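PDB 3EDN: phenazine biosynthesis protein, PhzF family from Bacillus anthracis, which is of unproven function but probably acts as an isomerase-like enzyme of the PhzF family, with a fold resembling that of diaminopimelate epimerase. Local coordinates for residues G23-A28 and T48-S53; S54-I59 and T97-A102; W163-P168 and A195-I200. One frame throughout, in Å; residues are numbered along the deposited sequence.

Contact 1 (G23-A28 and T48-S53)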
ATOM      1  N   GLY A  23      14.225  10.747   5.287  1.00  7.83           N
ATOM      2  CA  GLY A  23      13.300  11.231   4.257  1.00  8.41           C
ATOM      3  C   GLY A  23      11.886  11.183   4.809  1.00  8.47           C
ATOM      4  O   GLY A  23      11.549  10.315   5.595  1.00  9.35           O
ATOM      5  N   ILE A  24      11.056  12.134   4.403  1.00  8.62           N
ATOM      6  CA  ILE A  24       9.696  12.197   4.923  1.00  8.63           C
ATOM      7  C   ILE A  24       8.711  12.659   3.861  1.00  8.95           C
ATOM      8  O   ILE A  24       8.922  13.668   3.190  1.00  9.08           O
ATOM      9  CB  ILE A  24       9.595  13.205   6.105  1.00  9.31           C
ATOM     10  CG1 ILE A  24      10.685  12.983   7.159  1.00 10.49           C
ATOM     11  CG2 ILE A  24       8.211  13.156   6.749  1.00 11.18           C
ATOM     12  CD1 ILE A  24      10.866  14.188   8.066  1.00 10.91           C
ATOM     13  N   VAL A  25       7.654  11.886   3.707  1.00  9.16           N
ATOM     14  CA  VAL A  25       6.452  12.346   3.005  1.00  9.41           C
ATOM     15  C   VAL A  25       5.405  12.604   4.098  1.00  8.88           C
ATOM     16  O   VAL A  25       4.931  11.684   4.757  1.00 10.32           O
ATOM     17  CB  VAL A  25       5.974  11.313   1.984  1.00 10.12           C
ATOM     18  CG1 VAL A  25       4.606  11.715   1.361  1.00 10.73           C
ATOM     19  CG2 VAL A  25       7.046  11.131   0.912  1.00 12.00           C
ATOM     20  N   LEU A  26       5.072  13.880   4.279  1.00  8.84           N
ATOM     21  CA  LEU A  26       4.257  14.329   5.410  1.00  9.76           C
ATOM     22  C   LEU A  26       2.791  13.906   5.346  1.00  8.82           C
ATOM     23  O   LEU A  26       2.144  13.838   6.383  1.00 10.30           O
ATOM     24  CB  LEU A  26       4.327  15.854   5.535  1.00  9.78           C
ATOM     25  CG  LEU A  26       5.691  16.472   5.889  1.00 12.33           C
ATOM     26  CD1 LEU A  26       5.637  17.982   5.677  1.00 13.10           C
ATOM     27  CD2 LEU A  26       6.041  16.142   7.318  1.00 12.80           C
ATOM     28  N   ASP A  27       2.259  13.683   4.142  1.00  8.86           N
ATOM     29  CA  ASP A  27       0.917  13.097   4.005  1.00  9.54           C
ATOM     30  C   ASP A  27       0.941  12.135   2.829  1.00  9.89           C
ATOM     31  O   ASP A  27       0.943  12.544   1.670  1.00 10.36           O
ATOM     32  CB  ASP A  27      -0.168  14.167   3.847  1.00 12.06           C
ATOM     33  CG  ASP A  27      -1.560  13.570   3.642  1.00 14.51           C
ATOM     34  OD1 ASP A  27      -1.692  12.340   3.491  1.00 15.13           O
ATOM     35  OD2 ASP A  27      -2.543  14.351   3.661  1.00 17.35           O
ATOM     36  N   ALA A  28       1.018  10.853   3.148  1.00  9.53           N
ATOM     37  CA  ALA A  28       1.181   9.801   2.151  1.00  8.27           C
ATOM     38  C   ALA A  28      -0.128   9.085   1.827  1.00  9.02           C
ATOM     39  O   ALA A  28      -0.109   8.018   1.217  1.00  9.79           O
ATOM     40  CB  ALA A  28       2.239   8.782   2.647  1.00  9.66           C
ATOM     41  N   THR A  48      13.186   6.448   4.236  1.00  9.41           N
ATOM     42  CA  THR A  48      12.133   7.455   4.001  1.00  8.91           C
ATOM     43  C   THR A  48      10.855   6.952   4.666  1.00  8.58           C
ATOM     44  O   THR A  48      10.476   5.788   4.477  1.00  9.91           O
ATOM     45  CB  THR A  48      11.899   7.691   2.496  1.00  9.97           C
ATOM     46  OG1 THR A  48      13.088   8.230   1.925  1.00 10.66           O
ATOM     47  CG2 THR A  48      10.772   8.687   2.259  1.00  9.43           C
ATOM     48  N   SER A  49      10.242   7.819   5.480  1.00  8.37           N
ATOM     49  CA  SER A  49       8.977   7.527   6.176  1.00  8.56           C
ATOM     50  C   SER A  49       7.775   8.205   5.520  1.00  8.24           C
ATOM     51  O   SER A  49       7.876   9.275   4.900  1.00  8.78           O
ATOM     52  CB  SER A  49       8.986   7.982   7.650  1.00  9.54           C
ATOM     53  OG  SER A  49      10.112   7.523   8.380  1.00 10.99           O
ATOM     54  N   PHE A  50       6.623   7.578   5.717  1.00  8.74           N
ATOM     55  CA  PHE A  50       5.379   7.991   5.099  1.00  8.96           C
ATOM     56  C   PHE A  50       4.303   8.102   6.166  1.00  8.18           C
ATOM     57  O   PHE A  50       4.040   7.135   6.882  1.00  8.94           O
ATOM     58  CB  PHE A  50       5.000   6.940   4.064  1.00  8.89           C
ATOM     59  CG  PHE A  50       6.005   6.839   2.954  1.00  9.20           C
ATOM     60  CD1 PHE A  50       5.832   7.583   1.795  1.00  9.62           C
ATOM     61  CD2 PHE A  50       7.128   6.039   3.078  1.00 10.08           C
ATOM     62  CE1 PHE A  50       6.758   7.530   0.771  1.00  8.68           C
ATOM     63  CE2 PHE A  50       8.075   5.990   2.059  1.00  8.76           C
ATOM     64  CZ  PHE A  50       7.884   6.727   0.905  1.00  8.65           C
ATOM     65  N   VAL A  51       3.717   9.294   6.292  1.00  8.21           N
ATOM     66  CA  VAL A  51       2.726   9.558   7.338  1.00  8.45           C
ATOM     67  C   VAL A  51       1.322   9.291   6.809  1.00  9.22           C
ATOM     68  O   VAL A  51       0.959   9.821   5.757  1.00 10.19           O
ATOM     69  CB  VAL A  51       2.832  11.009   7.831  1.00  9.30           C
ATOM     70  CG1 VAL A  51       1.797  11.317   8.917  1.00  9.95           C
ATOM     71  CG2 VAL A  51       4.255  11.290   8.349  1.00 10.59           C
ATOM     72  N   LEU A  52       0.571   8.461   7.521  1.00  9.13           N
ATOM     73  CA  LEU A  52      -0.682   7.873   7.026  1.00  9.84           C
ATOM     74  C   LEU A  52      -1.798   7.970   8.062  1.00 10.74           C
ATOM     75  O   LEU A  52      -1.551   8.230   9.243  1.00 11.02           O
ATOM     76  CB  LEU A  52      -0.451   6.397   6.694  1.00 10.34           C
ATOM     77  CG  LEU A  52       0.595   6.201   5.596  1.00 10.61           C
ATOM     78  CD1 LEU A  52       1.261   4.835   5.622  1.00 11.17           C
ATOM     79  CD2 LEU A  52      -0.077   6.411   4.257  1.00 11.63           C
ATOM     80  N   SER A  53      -3.029   7.770   7.603  1.00 11.12           N
ATOM     81  CA  SER A  53      -4.176   7.752   8.513  1.00 12.15           C
ATOM     82  C   SER A  53      -4.229   6.415   9.250  1.00 11.88           C
ATOM     83  O   SER A  53      -3.765   5.402   8.743  1.00 11.99           O
ATOM     84  CB  SER A  53      -5.491   7.975   7.744  1.00 12.31           C
ATOM     85  OG  SER A  53      -5.580   9.300   7.233  1.00 13.07           O
TER
HETATM   86  O   HOH W   1      12.046   9.275   8.086  1.00 11.17           O
HETATM   87  O   HOH W   2      -1.650  11.344   6.509  1.00 26.26           O
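F50 sets CG anti to its carbonyl carbon (chi1 -63°), and V25 places CG2 the same way, beside its own backbone N. These two torsions bring a methyl group against the phenyl ring, with V25 CG2 3.6 Å from F50 CE1. The two side chains cross obliquely. A28 meets the same phenylalanine from another direction. Its methyl lies at the ring edge, in the ring plane, and A28 CB is 3.6 Å from F50 CB.

The backbones pair as parallel strands, with G23 beside T48, I24 beside S49 and V25 beside F50. S49 N donates to G23 O at 2.8 Å, V25 N to S49 O, and V51 N to V25 O. The chain then leaves the strand at L26 and D27, yet it does not part from its neighbour. A28 N comes back to bond V51 O at 2.8 Å, with an N-H...O angle of 169°. The turn between them lays L26 O against V51, 3.3 Å from V51 CB. Further on, L52 CD2 rests 3.4 Å from A28 O. At the other end a water bridges the strands. It donates to G23 O and, at 2.6 Å, to S49 OG, so G23 O is held by two donors. S49 OG also bonds E47.

Helix 33-43 connects the two strands and packs on the face that carries T48 and F50, through M36, I39 and V43. The F50 ring also meets F64 of strand 59-64, their planes at about 90°. I24 and S49 lie on the other face, where they and V51 touch T80 of helix 74-86. Strands on this side pack on that helix, consistent with the central helix of a diaminopimelate epimerase-like domain.

Contact 2 (S54-I59 and T97-A102). With SO4 (sulfate ion), chain O.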
ATOM      1  N   SER A  54      -4.821   6.416  10.448  1.00 14.21           N
ATOM      2  CA  SER A  54      -4.906   5.205  11.268  1.00 15.87           C
ATOM      3  C   SER A  54      -6.294   5.027  11.849  1.00 16.36           C
ATOM      4  O   SER A  54      -6.905   6.000  12.258  1.00 16.21           O
ATOM      5  CB  SER A  54      -3.910   5.248  12.439  1.00 16.13           C
ATOM      6  OG  SER A  54      -4.021   4.062  13.224  1.00 16.05           O
ATOM      7  N   GLU A  55      -6.731   3.767  11.926  1.00 18.49           N
ATOM      8  CA  GLU A  55      -7.987   3.386  12.576  1.00 20.20           C
ATOM      9  C   GLU A  55      -7.844   3.243  14.089  1.00 19.88           C
ATOM     10  O   GLU A  55      -8.845   3.226  14.809  1.00 20.98           O
ATOM     11  CB  GLU A  55      -8.468   2.044  12.023  1.00 21.98           C
ATOM     12  CG  GLU A  55      -8.867   2.067  10.551  1.00 23.78           C
ATOM     13  CD  GLU A  55     -10.215   2.726  10.334  1.00 24.84           C
ATOM     14  OE1 GLU A  55     -11.123   2.512  11.166  1.00 25.74           O
ATOM     15  OE2 GLU A  55     -10.364   3.466   9.340  1.00 25.73           O
ATOM     16  N   VAL A  56      -6.608   3.127  14.570  1.00 19.19           N
ATOM     17  CA  VAL A  56      -6.371   2.681  15.945  1.00 18.07           C
ATOM     18  C   VAL A  56      -5.361   3.531  16.713  1.00 17.57           C
ATOM     19  O   VAL A  56      -5.057   3.224  17.865  1.00 17.47           O
ATOM     20  CB  VAL A  56      -5.884   1.212  15.981  1.00 18.91           C
ATOM     21  CG1 VAL A  56      -6.966   0.268  15.479  1.00 19.83           C
ATOM     22  CG2 VAL A  56      -4.600   1.046  15.172  1.00 19.21           C
ATOM     23  N   ALA A  57      -4.835   4.572  16.077  1.00 15.58           N
ATOM     24  CA  ALA A  57      -3.842   5.465  16.717  1.00 15.51           C
ATOM     25  C   ALA A  57      -3.949   6.860  16.124  1.00 15.19           C
ATOM     26  O   ALA A  57      -4.687   7.065  15.156  1.00 15.54           O
ATOM     27  CB  ALA A  57      -2.424   4.937  16.533  1.00 14.11           C
ATOM     28  N   ASP A  58      -3.202   7.819  16.666  1.00 14.62           N
ATOM     29  CA  ASP A  58      -3.265   9.184  16.161  1.00 14.62           C
ATOM     30  C   ASP A  58      -2.859   9.233  14.687  1.00 14.67           C
ATOM     31  O   ASP A  58      -3.514   9.874  13.859  1.00 15.50           O
ATOM     32  CB  ASP A  58      -2.389  10.121  16.993  1.00 16.19           C
ATOM     33  CG  ASP A  58      -2.903  10.287  18.414  1.00 18.03           C
ATOM     34  OD1 ASP A  58      -4.131  10.509  18.590  1.00 19.26           O
ATOM     35  OD2 ASP A  58      -2.098  10.194  19.369  1.00 17.86           O
ATOM     36  N   ILE A  59      -1.766   8.549  14.373  1.00 12.59           N
ATOM     37  CA  ILE A  59      -1.280   8.430  13.005  1.00 13.43           C
ATOM     38  C   ILE A  59      -0.737   7.038  12.776  1.00 12.74           C
ATOM     39  O   ILE A  59      -0.571   6.271  13.721  1.00 11.75           O
ATOM     40  CB  ILE A  59      -0.173   9.464  12.662  1.00 13.90           C
ATOM     41  CG1 ILE A  59       1.111   9.171  13.444  1.00 13.47           C
ATOM     42  CG2 ILE A  59      -0.639  10.881  12.944  1.00 14.09           C
ATOM     43  CD1 ILE A  59       2.326   9.959  12.910  1.00 14.14           C
ATOM     44  N   THR A  97       0.229   8.531  19.632  1.00 14.09           N
ATOM     45  CA  THR A  97       0.384   7.117  19.294  1.00 13.90           C
ATOM     46  C   THR A  97       0.563   6.936  17.792  1.00 13.05           C
ATOM     47  O   THR A  97      -0.065   7.640  16.986  1.00 12.48           O
ATOM     48  CB  THR A  97      -0.804   6.258  19.771  1.00 14.98           C
ATOM     49  OG1 THR A  97      -2.011   6.824  19.260  1.00 15.51           O
ATOM     50  CG2 THR A  97      -0.873   6.220  21.318  1.00 14.70           C
ATOM     51  N   ILE A  98       1.438   6.003  17.426  1.00 12.66           N
ATOM     52  CA  ILE A  98       1.782   5.728  16.039  1.00 12.65           C
ATOM     53  C   ILE A  98       1.530   4.257  15.748  1.00 12.97           C
ATOM     54  O   ILE A  98       2.139   3.372  16.353  1.00 14.59           O
ATOM     55  CB  ILE A  98       3.275   6.027  15.732  1.00 12.87           C
ATOM     56  CG1 ILE A  98       3.652   7.468  16.096  1.00 12.40           C
ATOM     57  CG2 ILE A  98       3.570   5.735  14.264  1.00 12.82           C
ATOM     58  CD1 ILE A  98       5.152   7.738  16.020  1.00 12.89           C
ATOM     59  N   GLU A  99       0.616   3.986  14.827  1.00 12.59           N
ATOM     60  CA  GLU A  99       0.422   2.623  14.376  1.00 13.75           C
ATOM     61  C   GLU A  99       1.561   2.188  13.460  1.00 13.53           C
ATOM     62  O   GLU A  99       1.849   2.856  12.465  1.00 14.55           O
ATOM     63  CB  GLU A  99      -0.909   2.472  13.648  1.00 14.51           C
ATOM     64  CG  GLU A  99      -1.156   1.016  13.291  1.00 15.63           C
ATOM     65  CD  GLU A  99      -2.407   0.772  12.490  1.00 17.44           C
ATOM     66  OE1 GLU A  99      -3.070   1.756  12.077  1.00 17.57           O
ATOM     67  OE2 GLU A  99      -2.705  -0.434  12.281  1.00 18.04           O
ATOM     68  N   THR A 100       2.219   1.087  13.805  1.00 14.71           N
ATOM     69  CA  THR A 100       3.240   0.511  12.926  1.00 16.24           C
ATOM     70  C   THR A 100       3.024  -0.990  12.802  1.00 17.60           C
ATOM     71  O   THR A 100       2.219  -1.587  13.526  1.00 17.87           O
ATOM     72  CB  THR A 100       4.692   0.735  13.433  1.00 17.19           C
ATOM     73  OG1 THR A 100       4.994  -0.214  14.464  1.00 18.67           O
ATOM     74  CG2 THR A 100       4.906   2.168  13.929  1.00 17.20           C
ATOM     75  N   LYS A 101       3.760  -1.603  11.881  1.00 18.05           N
ATOM     76  CA  LYS A 101       3.646  -3.034  11.675  1.00 19.93           C
ATOM     77  C   LYS A 101       4.186  -3.815  12.874  1.00 20.53           C
ATOM     78  O   LYS A 101       3.852  -4.989  13.053  1.00 23.35           O
ATOM     79  CB  LYS A 101       4.321  -3.446  10.360  1.00 19.69           C
ATOM     80  CG  LYS A 101       3.531  -2.986   9.133  1.00 19.98           C
ATOM     81  CD  LYS A 101       4.077  -3.552   7.833  1.00 20.57           C
ATOM     82  CE  LYS A 101       3.168  -3.192   6.672  1.00 20.15           C
ATOM     83  NZ  LYS A 101       3.694  -3.795   5.421  1.00 20.69           N
ATOM     84  N   ALA A 102       4.992  -3.169  13.715  1.00 21.01           N
ATOM     85  CA  ALA A 102       5.483  -3.813  14.939  1.00 21.58           C
ATOM     86  C   ALA A 102       4.629  -3.478  16.171  1.00 21.92           C
ATOM     87  O   ALA A 102       5.006  -3.815  17.300  1.00 24.43           O
ATOM     88  CB  ALA A 102       6.943  -3.469  15.183  1.00 21.77           C
TER
HETATM   89  S   SO4 O 302       1.273  -4.579   2.411  0.50 16.29           S
HETATM   90  O1  SO4 O 302      -0.133  -4.514   2.027  0.50 18.05           O
HETATM   91  O2  SO4 O 302       2.059  -3.633   1.631  0.50 16.85           O
HETATM   92  O3  SO4 O 302       1.399  -4.297   3.836  0.50 17.17           O
HETATM   93  O4  SO4 O 302       1.734  -5.940   2.128  0.50 17.77           O
HETATM   94  O   HOH W   3      -5.284   1.575  10.722  1.00 19.59           O
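The carboxylate of E99 has V56 over one face and the S54 hydroxyl at OE1. V56 CG2 sits above the flat group, 3.5 Å from E99 CD. S54 OG donates to E99 OE1 at 2.7 Å, on the anti side and 32° out of the carboxylate plane. A water donates to E99 OE1 as well, at 2.6 Å, and accepts from E55 N. The other oxygen, OE2, forms a salt bridge with K2 of the second subunit.

S54 makes an ST turn: its OG accepts from V56 N at 3.1 Å while giving its own proton to E99. The turn lies in the loop that leads into strand 59-64, which pairs in parallel with strand 95-100. E99 reaches the loop with CG anti to its backbone N (chi1 -175°) and the rest of the chain extended.

The second carboxylate, that of D58, is also met on an anti side. T97 N donates to D58 OD2 at 2.9 Å, 26° out of the plane. The exchange is reciprocal, since D58 N donates to T97 OG1 at 3.0 Å. The two side chains cross at about a right angle. The A57 methyl packs beside the threonine hydroxyl.

From I59 the pairing becomes regular. I59 N bonds T97 O, and E99 N bonds I59 O at 2.8 Å, so I59 straddles I98. Past the strand, K101 NZ donates to a sulfate ion, probably from the crystallisation liquor, also held by R62 of the same chain and by E34 N of the second subunit; K101 pairs with E69 too. I59 and I98 both touch I81 of helix 74-86. They lie side by side and point the same way, with I59 CG1 4.0 Å from I98 CG1.

Contact 3 (W163-P168 and A195-I200); sequences WTVIVP and ASIHPI. With SO4 (sulfate ion), chain F.
T164 OG1 and S196 OG share a hydrogen bond of 2.7 Å, and either could be the donor. S196 holds OG between its backbone N and carbonyl carbon (chi1 52°), which turns it to the threonine. The CB of H198 lies alongside T164 OG1 as well.

The strands run parallel, and their backbone bonds follow in steps. V165 N donates to S196 O at 2.9 Å. H198 N donates to V165 O at 2.7 Å, with an angle of 162° at the hydrogen. V167 N to H198 O is weak. I200 N then bonds V167 O at 3.0 Å, but from 50° above the carbonyl plane. V167 O also receives a CA-H contact, as P199 CA approaches to 3.1 Å. At the start of the pair, W163 N donates to an oxygen of a sulfate ion, probably from the crystallisation liquor.

The face with I166 and I200 mixes apolar groups with T164, S196 and H198; the other, with V165, V167, I197 and P199, is apolar. I166 CG2 and I200 CD1 press together at 3.4 Å, tighter than usual for two carbons. On the opposite face V167 CG2 meets I197 CG2 at 3.7 Å, with A195 CB near V165 at the end of that row. The H198 ring lies with I200 CG2 at its edge, and its ND1 is hydrogen-bonded to H215 of strand 211-216.

Strand 156-159 flanks the pair beside 163-168, and strand 211-216 flanks it beside 196-201; both run antiparallel to their neighbours. The face with I166, P168 and H198 packs on helix 230-244, through A232, M236 and Y239. Strands packed on a helix in this way are consistent with the second domain of the diaminopimelate epimerase-like fold.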
ATOM      1  N   TRP A 163      21.105  -6.307  17.748  1.00 14.14           N
ATOM      2  CA  TRP A 163      22.346  -6.708  18.402  1.00 12.86           C
ATOM      3  C   TRP A 163      23.552  -5.942  17.881  1.00 12.16           C
ATOM      4  O   TRP A 163      23.811  -5.913  16.669  1.00 11.80           O
ATOM      5  CB  TRP A 163      22.594  -8.216  18.236  1.00 14.31           C
ATOM      6  CG  TRP A 163      21.727  -9.078  19.117  1.00 14.62           C
ATOM      7  CD1 TRP A 163      20.622  -9.796  18.741  1.00 15.39           C
ATOM      8  CD2 TRP A 163      21.891  -9.302  20.526  1.00 14.75           C
ATOM      9  NE1 TRP A 163      20.083 -10.439  19.829  1.00 16.02           N
ATOM     10  CE2 TRP A 163      20.852 -10.169  20.934  1.00 15.38           C
ATOM     11  CE3 TRP A 163      22.821  -8.855  21.481  1.00 13.83           C
ATOM     12  CZ2 TRP A 163      20.710 -10.589  22.252  1.00 15.94           C
ATOM     13  CZ3 TRP A 163      22.685  -9.280  22.795  1.00 14.74           C
ATOM     14  CH2 TRP A 163      21.633 -10.141  23.167  1.00 15.15           C
ATOM     15  N   THR A 164      24.294  -5.339  18.809  1.00 11.70           N
ATOM     16  CA  THR A 164      25.571  -4.685  18.497  1.00 11.68           C
ATOM     17  C   THR A 164      26.622  -5.141  19.523  1.00 12.97           C
ATOM     18  O   THR A 164      26.267  -5.651  20.578  1.00 13.46           O
ATOM     19  CB  THR A 164      25.416  -3.141  18.479  1.00 12.02           C
ATOM     20  OG1 THR A 164      26.514  -2.552  17.781  1.00 10.99           O
ATOM     21  CG2 THR A 164      25.311  -2.568  19.900  1.00 10.73           C
ATOM     22  N   VAL A 165      27.898  -4.976  19.201  1.00 11.95           N
ATOM     23  CA  VAL A 165      28.971  -5.294  20.150  1.00 11.43           C
ATOM     24  C   VAL A 165      29.527  -3.994  20.699  1.00 10.70           C
ATOM     25  O   VAL A 165      30.063  -3.164  19.944  1.00 11.70           O
ATOM     26  CB  VAL A 165      30.131  -6.107  19.503  1.00 11.54           C
ATOM     27  CG1 VAL A 165      31.108  -6.580  20.571  1.00 12.83           C
ATOM     28  CG2 VAL A 165      29.590  -7.316  18.737  1.00 11.52           C
ATOM     29  N   ILE A 166      29.386  -3.806  22.010  1.00 10.08           N
ATOM     30  CA  ILE A 166      29.974  -2.660  22.673  1.00 10.89           C
ATOM     31  C   ILE A 166      31.448  -2.993  22.951  1.00 11.28           C
ATOM     32  O   ILE A 166      31.737  -3.921  23.710  1.00 11.55           O
ATOM     33  CB  ILE A 166      29.245  -2.365  24.007  1.00 10.73           C
ATOM     34  CG1 ILE A 166      27.752  -2.026  23.776  1.00 10.71           C
ATOM     35  CG2 ILE A 166      29.949  -1.246  24.765  1.00 10.79           C
ATOM     36  CD1 ILE A 166      27.532  -0.789  22.866  1.00 11.24           C
ATOM     37  N   VAL A 167      32.359  -2.245  22.331  1.00 11.37           N
ATOM     38  CA  VAL A 167      33.800  -2.459  22.436  1.00 11.66           C
ATOM     39  C   VAL A 167      34.478  -1.228  23.070  1.00 11.44           C
ATOM     40  O   VAL A 167      34.756  -0.234  22.377  1.00 11.78           O
ATOM     41  CB  VAL A 167      34.417  -2.695  21.045  1.00 11.17           C
ATOM     42  CG1 VAL A 167      35.910  -3.013  21.170  1.00 11.43           C
ATOM     43  CG2 VAL A 167      33.700  -3.832  20.334  1.00 13.04           C
ATOM     44  N   PRO A 168      34.728  -1.276  24.385  1.00 11.46           N
ATOM     45  CA  PRO A 168      35.398  -0.137  25.028  1.00 10.98           C
ATOM     46  C   PRO A 168      36.835   0.053  24.526  1.00 11.89           C
ATOM     47  O   PRO A 168      37.637  -0.900  24.541  1.00 11.78           O
ATOM     48  CB  PRO A 168      35.371  -0.503  26.517  1.00 11.10           C
ATOM     49  CG  PRO A 168      34.197  -1.499  26.645  1.00 11.64           C
ATOM     50  CD  PRO A 168      34.316  -2.303  25.369  1.00 10.42           C
ATOM     51  N   ALA A 195      26.081  -9.306  13.984  1.00 16.44           N
ATOM     52  CA  ALA A 195      25.998  -8.086  14.803  1.00 14.74           C
ATOM     53  C   ALA A 195      26.814  -6.956  14.194  1.00 13.65           C
ATOM     54  O   ALA A 195      27.823  -7.189  13.539  1.00 14.67           O
ATOM     55  CB  ALA A 195      26.471  -8.360  16.224  1.00 14.72           C
ATOM     56  N   SER A 196      26.383  -5.715  14.433  1.00 12.10           N
ATOM     57  CA  SER A 196      27.223  -4.560  14.158  1.00 11.80           C
ATOM     58  C   SER A 196      28.241  -4.436  15.294  1.00 10.82           C
ATOM     59  O   SER A 196      28.126  -5.115  16.326  1.00 11.53           O
ATOM     60  CB  SER A 196      26.363  -3.303  14.127  1.00 12.94           C
ATOM     61  OG  SER A 196      25.582  -3.239  15.308  1.00 12.26           O
ATOM     62  N   ILE A 197      29.242  -3.583  15.095  1.00 11.46           N
ATOM     63  CA  ILE A 197      30.243  -3.309  16.123  1.00 11.94           C
ATOM     64  C   ILE A 197      30.250  -1.827  16.486  1.00 11.30           C
ATOM     65  O   ILE A 197      30.393  -0.966  15.614  1.00 12.98           O
ATOM     66  CB  ILE A 197      31.674  -3.757  15.694  1.00 12.47           C
ATOM     67  CG1 ILE A 197      31.687  -5.268  15.430  1.00 13.90           C
ATOM     68  CG2 ILE A 197      32.687  -3.385  16.800  1.00 12.91           C
ATOM     69  CD1 ILE A 197      33.049  -5.827  14.994  1.00 13.41           C
ATOM     70  N   HIS A 198      30.099  -1.548  17.784  1.00 11.08           N
ATOM     71  CA  HIS A 198      29.955  -0.176  18.240  1.00 11.21           C
ATOM     72  C   HIS A 198      30.960   0.165  19.345  1.00 10.86           C
ATOM     73  O   HIS A 198      30.643   0.087  20.548  1.00 11.00           O
ATOM     74  CB  HIS A 198      28.531   0.056  18.749  1.00 10.81           C
ATOM     75  CG  HIS A 198      28.139   1.500  18.739  1.00 11.53           C
ATOM     76  ND1 HIS A 198      27.333   2.042  17.762  1.00 12.35           N
ATOM     77  CD2 HIS A 198      28.493   2.528  19.550  1.00 12.54           C
ATOM     78  CE1 HIS A 198      27.172   3.333  17.993  1.00 12.20           C
ATOM     79  NE2 HIS A 198      27.879   3.659  19.062  1.00 13.46           N
ATOM     80  N   PRO A 199      32.180   0.544  18.947  1.00 11.18           N
ATOM     81  CA  PRO A 199      33.195   0.918  19.931  1.00 11.55           C
ATOM     82  C   PRO A 199      32.793   2.170  20.694  1.00 11.21           C
ATOM     83  O   PRO A 199      32.102   3.042  20.151  1.00 11.56           O
ATOM     84  CB  PRO A 199      34.437   1.175  19.078  1.00 11.83           C
ATOM     85  CG  PRO A 199      34.179   0.437  17.780  1.00 11.73           C
ATOM     86  CD  PRO A 199      32.689   0.594  17.566  1.00 11.15           C
ATOM     87  N   ILE A 200      33.205   2.245  21.956  1.00 10.10           N
ATOM     88  CA  ILE A 200      32.834   3.352  22.824  1.00 10.46           C
ATOM     89  C   ILE A 200      34.015   3.831  23.668  1.00 11.16           C
ATOM     90  O   ILE A 200      34.993   3.091  23.875  1.00 11.42           O
ATOM     91  CB  ILE A 200      31.662   2.995  23.778  1.00 11.43           C
ATOM     92  CG1 ILE A 200      32.082   1.913  24.786  1.00 12.34           C
ATOM     93  CG2 ILE A 200      30.441   2.577  22.974  1.00 10.65           C
ATOM     94  CD1 ILE A 200      31.137   1.724  25.932  1.00 15.44           C
TER
HETATM   95  S   SO4 F 303      19.441  -7.768  14.598  0.50 15.78           S
HETATM   96  O1  SO4 F 303      18.059  -8.070  14.225  0.50 16.03           O
HETATM   97  O2  SO4 F 303      19.759  -6.401  14.219  0.50 15.21           O
HETATM   98  O3  SO4 F 303      19.638  -8.011  16.009  0.50 14.27           O
HETATM   99  O4  SO4 F 303      20.348  -8.659  13.887  0.50 15.90           O

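In the fold
Contacts 1 and 2 lie in the same half of the chain, with centres about 13 Å apart, and touch where V51 and L52 meet I59. Both pack against helix 74-86. Contact 3 lies on the opposite side of the chain's centre, beside helix 230-244; its centre is about 31 Å from that of contact 1. Contacts 1 and 3 are buried parallel strand pairs, joined mainly by backbone bonds and apolar side chains. Contact 3 adds a hydroxyl pair, contact 1 a water bridge. Contact 2 is at the surface. There carboxylates, hydroxyls and water do much of the work, and the second subunit adds a lysine to it.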